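Hemopexin fold protein CP4 (Vigna unguiculata, PDB 3OYO) is a seed protein of unsettled function with a four-bladed, calcium-binding haemopexin fold, probably one of a functionally diverse group of plant haemopexins. Local coordinates at residues F66-E69 against A70-Y74; L109-T112 against V113-S117. All coordinates share one frame; numbering follows the deposited sequence.

Contact 1. Residues F66-E69 against A70-Y74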
loop_
_atom_site.group_PDB
_atom_site.type_symbol
_atom_site.label_atom_id
_atom_site.label_comp_id
_atom_site.label_asym_id
_atom_site.label_seq_id
_atom_site.Cartn_x
_atom_site.Cartn_y
_atom_site.Cartn_z
ATOM N N PHE A 66 4.209 0.819 -1.524
ATOM C CA PHE A 66 4.192 2.044 -0.757
ATOM C C PHE A 66 4.921 3.156 -1.510
ATOM O O PHE A 66 5.839 2.921 -2.284
ATOM C CB PHE A 66 4.729 1.889 0.688
ATOM C CG PHE A 66 6.142 1.335 0.784
ATOM C CD1 PHE A 66 6.352 -0.038 0.935
ATOM C CD2 PHE A 66 7.274 2.197 0.772
ATOM C CE1 PHE A 66 7.649 -0.558 1.068
ATOM C CE2 PHE A 66 8.578 1.685 0.907
ATOM C CZ PHE A 66 8.761 0.296 1.079
ATOM N N HIS A 67 4.456 4.369 -1.267
ATOM C CA HIS A 67 5.037 5.571 -1.823
ATOM C C HIS A 67 6.288 5.889 -1.017
ATOM O O HIS A 67 6.307 5.736 0.235
ATOM C CB HIS A 67 3.989 6.701 -1.690
ATOM C CG HIS A 67 4.540 8.080 -1.827
ATOM N ND1 HIS A 67 5.281 8.687 -0.836
ATOM C CD2 HIS A 67 4.411 8.996 -2.816
ATOM C CE1 HIS A 67 5.620 9.899 -1.221
ATOM N NE2 HIS A 67 5.101 10.116 -2.417
ATOM N N THR A 68 7.322 6.371 -1.695
ATOM C CA THR A 68 8.551 6.810 -0.983
ATOM C C THR A 68 8.720 8.318 -1.105
ATOM O O THR A 68 8.477 9.055 -0.145
ATOM C CB THR A 68 9.822 6.132 -1.542
ATOM O OG1 THR A 68 9.922 6.409 -2.956
ATOM C CG2 THR A 68 9.828 4.627 -1.252
ATOM N N GLU A 69 9.167 8.769 -2.274
ATOM C CA GLU A 69 9.333 10.198 -2.539
ATOM C C GLU A 69 9.268 10.488 -4.031
ATOM O O GLU A 69 9.474 9.602 -4.852
ATOM C CB GLU A 69 10.658 10.726 -1.956
ATOM C CG GLU A 69 11.905 10.075 -2.490
ATOM C CD GLU A 69 13.128 10.343 -1.593
ATOM O OE1 GLU A 69 13.055 10.130 -0.342
ATOM O OE2 GLU A 69 14.170 10.751 -2.151
ATOM N N ALA A 70 9.011 11.749 -4.377
ATOM C CA ALA A 70 8.939 12.147 -5.791
ATOM C C ALA A 70 7.958 11.215 -6.471
ATOM O O ALA A 70 6.861 11.000 -5.951
ATOM C CB ALA A 70 10.353 12.106 -6.462
ATOM N N SER A 71 8.345 10.669 -7.625
ATOM C CA SER A 71 7.521 9.694 -8.363
ATOM C C SER A 71 8.143 8.307 -8.277
ATOM O O SER A 71 8.140 7.548 -9.233
ATOM C CB SER A 71 7.351 10.155 -9.806
ATOM O OG SER A 71 6.524 11.307 -9.785
ATOM N N GLU A 72 8.653 7.973 -7.093
ATOM C CA GLU A 72 9.250 6.680 -6.826
ATOM C C GLU A 72 8.404 5.897 -5.828
ATOM O O GLU A 72 7.739 6.484 -4.971
ATOM C CB GLU A 72 10.684 6.864 -6.308
ATOM C CG GLU A 72 11.658 7.397 -7.352
ATOM C CD GLU A 72 13.011 7.778 -6.759
ATOM O OE1 GLU A 72 13.253 7.518 -5.572
ATOM O OE2 GLU A 72 13.836 8.351 -7.479
ATOM N N ALA A 73 8.411 4.581 -5.954
ATOM C CA ALA A 73 7.599 3.723 -5.099
ATOM C C ALA A 73 8.207 2.318 -5.061
ATOM O O ALA A 73 8.893 1.937 -5.995
ATOM C CB ALA A 73 6.140 3.668 -5.648
ATOM N N TYR A 74 7.975 1.586 -3.972
ATOM C CA TYR A 74 8.389 0.199 -3.858
ATOM C C TYR A 74 7.138 -0.653 -4.199
ATOM O O TYR A 74 6.049 -0.320 -3.767
ATOM C CB TYR A 74 8.907 -0.121 -2.414
ATOM C CG TYR A 74 10.398 -0.007 -2.305
ATOM C CD1 TYR A 74 11.225 -0.992 -2.868
ATOM C CD2 TYR A 74 10.996 1.089 -1.673
ATOM C CE1 TYR A 74 12.606 -0.863 -2.816
ATOM C CE2 TYR A 74 12.381 1.216 -1.634
ATOM C CZ TYR A 74 13.162 0.233 -2.220
ATOM O OH TYR A 74 14.546 0.308 -2.194
#

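Contact 2. Residues L109-T112 against V113-S117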
loop_
_atom_site.group_PDB
_atom_site.type_symbol
_atom_site.label_atom_id
_atom_site.label_comp_id
_atom_site.label_asym_id
_atom_site.label_seq_id
_atom_site.Cartn_x
_atom_site.Cartn_y
_atom_site.Cartn_z
ATOM N N LEU A 109 15.013 -8.011 6.397
ATOM C CA LEU A 109 13.799 -8.850 6.416
ATOM C C LEU A 109 14.137 -10.332 6.207
ATOM O O LEU A 109 13.261 -11.206 6.323
ATOM C CB LEU A 109 12.768 -8.350 5.369
ATOM C CG LEU A 109 12.378 -6.861 5.461
ATOM C CD1 LEU A 109 11.216 -6.518 4.466
ATOM C CD2 LEU A 109 11.907 -6.602 6.854
ATOM N N ASN A 110 15.405 -10.618 5.927
ATOM C CA ASN A 110 15.842 -11.984 5.712
ATOM C C ASN A 110 15.457 -12.827 6.923
ATOM O O ASN A 110 15.677 -12.413 8.055
ATOM C CB ASN A 110 17.332 -12.044 5.464
ATOM C CG ASN A 110 17.741 -13.280 4.706
ATOM O OD1 ASN A 110 17.036 -14.277 4.713
ATOM N ND2 ASN A 110 18.882 -13.222 4.039
ATOM N N ASN A 111 14.860 -13.989 6.682
ATOM C CA ASN A 111 14.485 -14.970 7.723
ATOM C C ASN A 111 13.373 -14.522 8.640
ATOM O O ASN A 111 13.248 -15.043 9.748
ATOM C CB ASN A 111 15.723 -15.421 8.558
ATOM C CG ASN A 111 16.693 -16.239 7.747
ATOM O OD1 ASN A 111 17.918 -16.084 7.837
ATOM N ND2 ASN A 111 16.149 -17.058 6.869
ATOM N N THR A 112 12.559 -13.567 8.188
ATOM C CA THR A 112 11.412 -13.090 8.950
ATOM C C THR A 112 10.168 -13.488 8.179
ATOM O O THR A 112 10.251 -13.988 7.048
ATOM C CB THR A 112 11.403 -11.509 9.161
ATOM O OG1 THR A 112 11.238 -10.841 7.885
ATOM C CG2 THR A 112 12.671 -11.046 9.814
ATOM N N VAL A 113 9.016 -13.228 8.773
ATOM C CA VAL A 113 7.757 -13.444 8.099
ATOM C C VAL A 113 7.549 -12.554 6.892
ATOM O O VAL A 113 6.687 -12.837 6.080
ATOM C CB VAL A 113 6.564 -13.328 9.064
ATOM C CG1 VAL A 113 6.677 -14.441 10.080
ATOM C CG2 VAL A 113 6.525 -11.934 9.762
ATOM N N PHE A 114 8.320 -11.462 6.810
ATOM C CA PHE A 114 8.251 -10.523 5.691
ATOM C C PHE A 114 8.995 -11.015 4.462
ATOM O O PHE A 114 8.706 -10.604 3.354
ATOM C CB PHE A 114 8.800 -9.178 6.136
ATOM C CG PHE A 114 8.014 -8.527 7.246
ATOM C CD1 PHE A 114 6.853 -7.735 6.955
ATOM C CD2 PHE A 114 8.432 -8.663 8.582
ATOM C CE1 PHE A 114 6.138 -7.107 8.001
ATOM C CE2 PHE A 114 7.730 -8.051 9.631
ATOM C CZ PHE A 114 6.575 -7.274 9.342
ATOM N N GLU A 115 9.988 -11.884 4.655
ATOM C CA GLU A 115 10.817 -12.371 3.550
ATOM C C GLU A 115 9.986 -12.955 2.393
ATOM O O GLU A 115 10.215 -12.612 1.250
ATOM C CB GLU A 115 11.777 -13.440 4.069
ATOM C CG GLU A 115 12.438 -14.234 2.982
ATOM C CD GLU A 115 13.636 -14.993 3.484
ATOM O OE1 GLU A 115 13.604 -15.432 4.616
ATOM O OE2 GLU A 115 14.612 -15.148 2.739
ATOM N N ASP A 116 9.025 -13.837 2.708
ATOM C CA ASP A 116 8.235 -14.554 1.675
ATOM C C ASP A 116 7.139 -13.747 0.975
ATOM O O ASP A 116 6.704 -14.107 -0.126
ATOM C CB ASP A 116 7.692 -15.876 2.215
ATOM C CG ASP A 116 8.803 -16.876 2.514
ATOM O OD1 ASP A 116 9.766 -17.000 1.701
ATOM O OD2 ASP A 116 8.725 -17.530 3.579
ATOM N N SER A 117 6.716 -12.651 1.610
ATOM C CA SER A 117 5.713 -11.743 1.076
ATOM C C SER A 117 5.323 -10.740 2.169
ATOM O O SER A 117 5.530 -10.973 3.360
ATOM C CB SER A 117 4.452 -12.495 0.606
ATOM O OG SER A 117 3.677 -12.961 1.725
HETATM O O HOH W 1 8.640 -15.311 5.358
#

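Contact 1. Residues F66-E69 against A70-Y74
F66 pairs with Y74 in a tight antiparallel beta hairpin, the first turn of a propeller blade. Their backbones bond twice. F66 N donates a hydrogen bond to Y74 O at 3.1 Å, and Y74 N donates one to F66 O at 3.0 Å. The two side chains lie alongside each other on the same face of the sheet. The F66 ring has CG between its backbone N and carbonyl carbon (chi1 57°), which leans it over toward Y74. Y74 CB then sits over one ring face, in a CH-pi contact 3.8 Å from the centroid of the F66 ring and displaced toward the rim. The two rings meet obliquely, their planes 36° apart. An alanine at F66 would leave Y74 CB without the ring face it rests on and is likely to open a gap beside Y74. H67 faces A73 in a non-hydrogen-bonded pair, with both side chains on the other face. The H67 side chain lies about 4 Å from a bound sodium ion. T68 brings its methyl CG2 to the edge of the Y74 ring, 3.7 Å from Y74 CD2. Its backbone N makes a weak bond to E72 O. T68 OG1 lies 3.0 Å from E72 O, a weak contact at best, and has the Y83 hydroxyl as its hydrogen-bond partner. E69 opens a type II' turn with A70 and S71 at its corners, and E72 N closes it on E69 O at 2.9 Å. The E69 carboxylate turns to K128 and Y143, while that of E72 reaches Y83. In the blade, strand 80-85 runs along the other edge of strand 72-77, and Y83 stacks on Y74. F66 packs against A121 of strand 120-123 and against V130 and L132 of strand 129-134, in the adjacent blade.

Contact 2. Residues L109-T112 against V113-S117
T112 and F114 form an ST motif at the end of a type II beta turn, L109 to T112, in the connection between two blades of the haemopexin propeller. Several kinds of interaction hold the segment together. The first is backbone and hydroxyl bonding around T112. L109 O is gripped twice from the same face of its plane, by T112 N at 3.1 Å and by T112 OG1 at 2.6 Å. T112 OG1 donates to L109 O and accepts from F114 N at 3.2 Å. The hydroxyl thus ties the beta turn to the residues that follow it. With OG1 between the backbone N and the carbonyl carbon of T112 (chi1 66°), it comes within reach of both L109 O and F114 N. The same OG1 lies near the plane of the F114 ring, at its edge. E115 N bonds to T112 O at 3.2 Å, from above the carbonyl plane. The chain from V113 to D116 has helical backbone angles but lacks the regular helix bonds. Next comes a carboxylate that bonds to the turn. E115 CG is anti to its backbone N (chi1 166°), and the chain, extended beyond CG, reaches N111. E115 OE1 accepts from N111 N at 2.8 Å, and the N-H meets the oxygen from above the carboxylate plane. This ties the middle of the beta turn to E115. Apolar contact adds to these bonds. L109 CD1 lies 4.0 Å from F114 CB, the two side chains crossing at a slant. L109 and F114 both touch L132 of strand 129-134, and L109 also reaches I102 of helix 102-105. Finally, a water joins T112 to D116. It donates to T112 O and to D116 OD2, and accepts from D116 N at 3.1 Å.

From the N terminus, the chain reaches contact 1 first. There the A70-S71 turn closes the hairpin of strands 64-67 and 72-77. The blade is then completed by strands 80-85 and 98-101, and helix 102-105 follows. Contact 2 comes next and folds residues 109-117 into compact turns before strand 120-123 starts the next blade. The two contacts are in series, so neither nests in nor crosses the other. The centres of contact 1 and contact 2 are about 21 Å apart, and the two do not touch. Both contacts pack on strand 129-134 of the later blade.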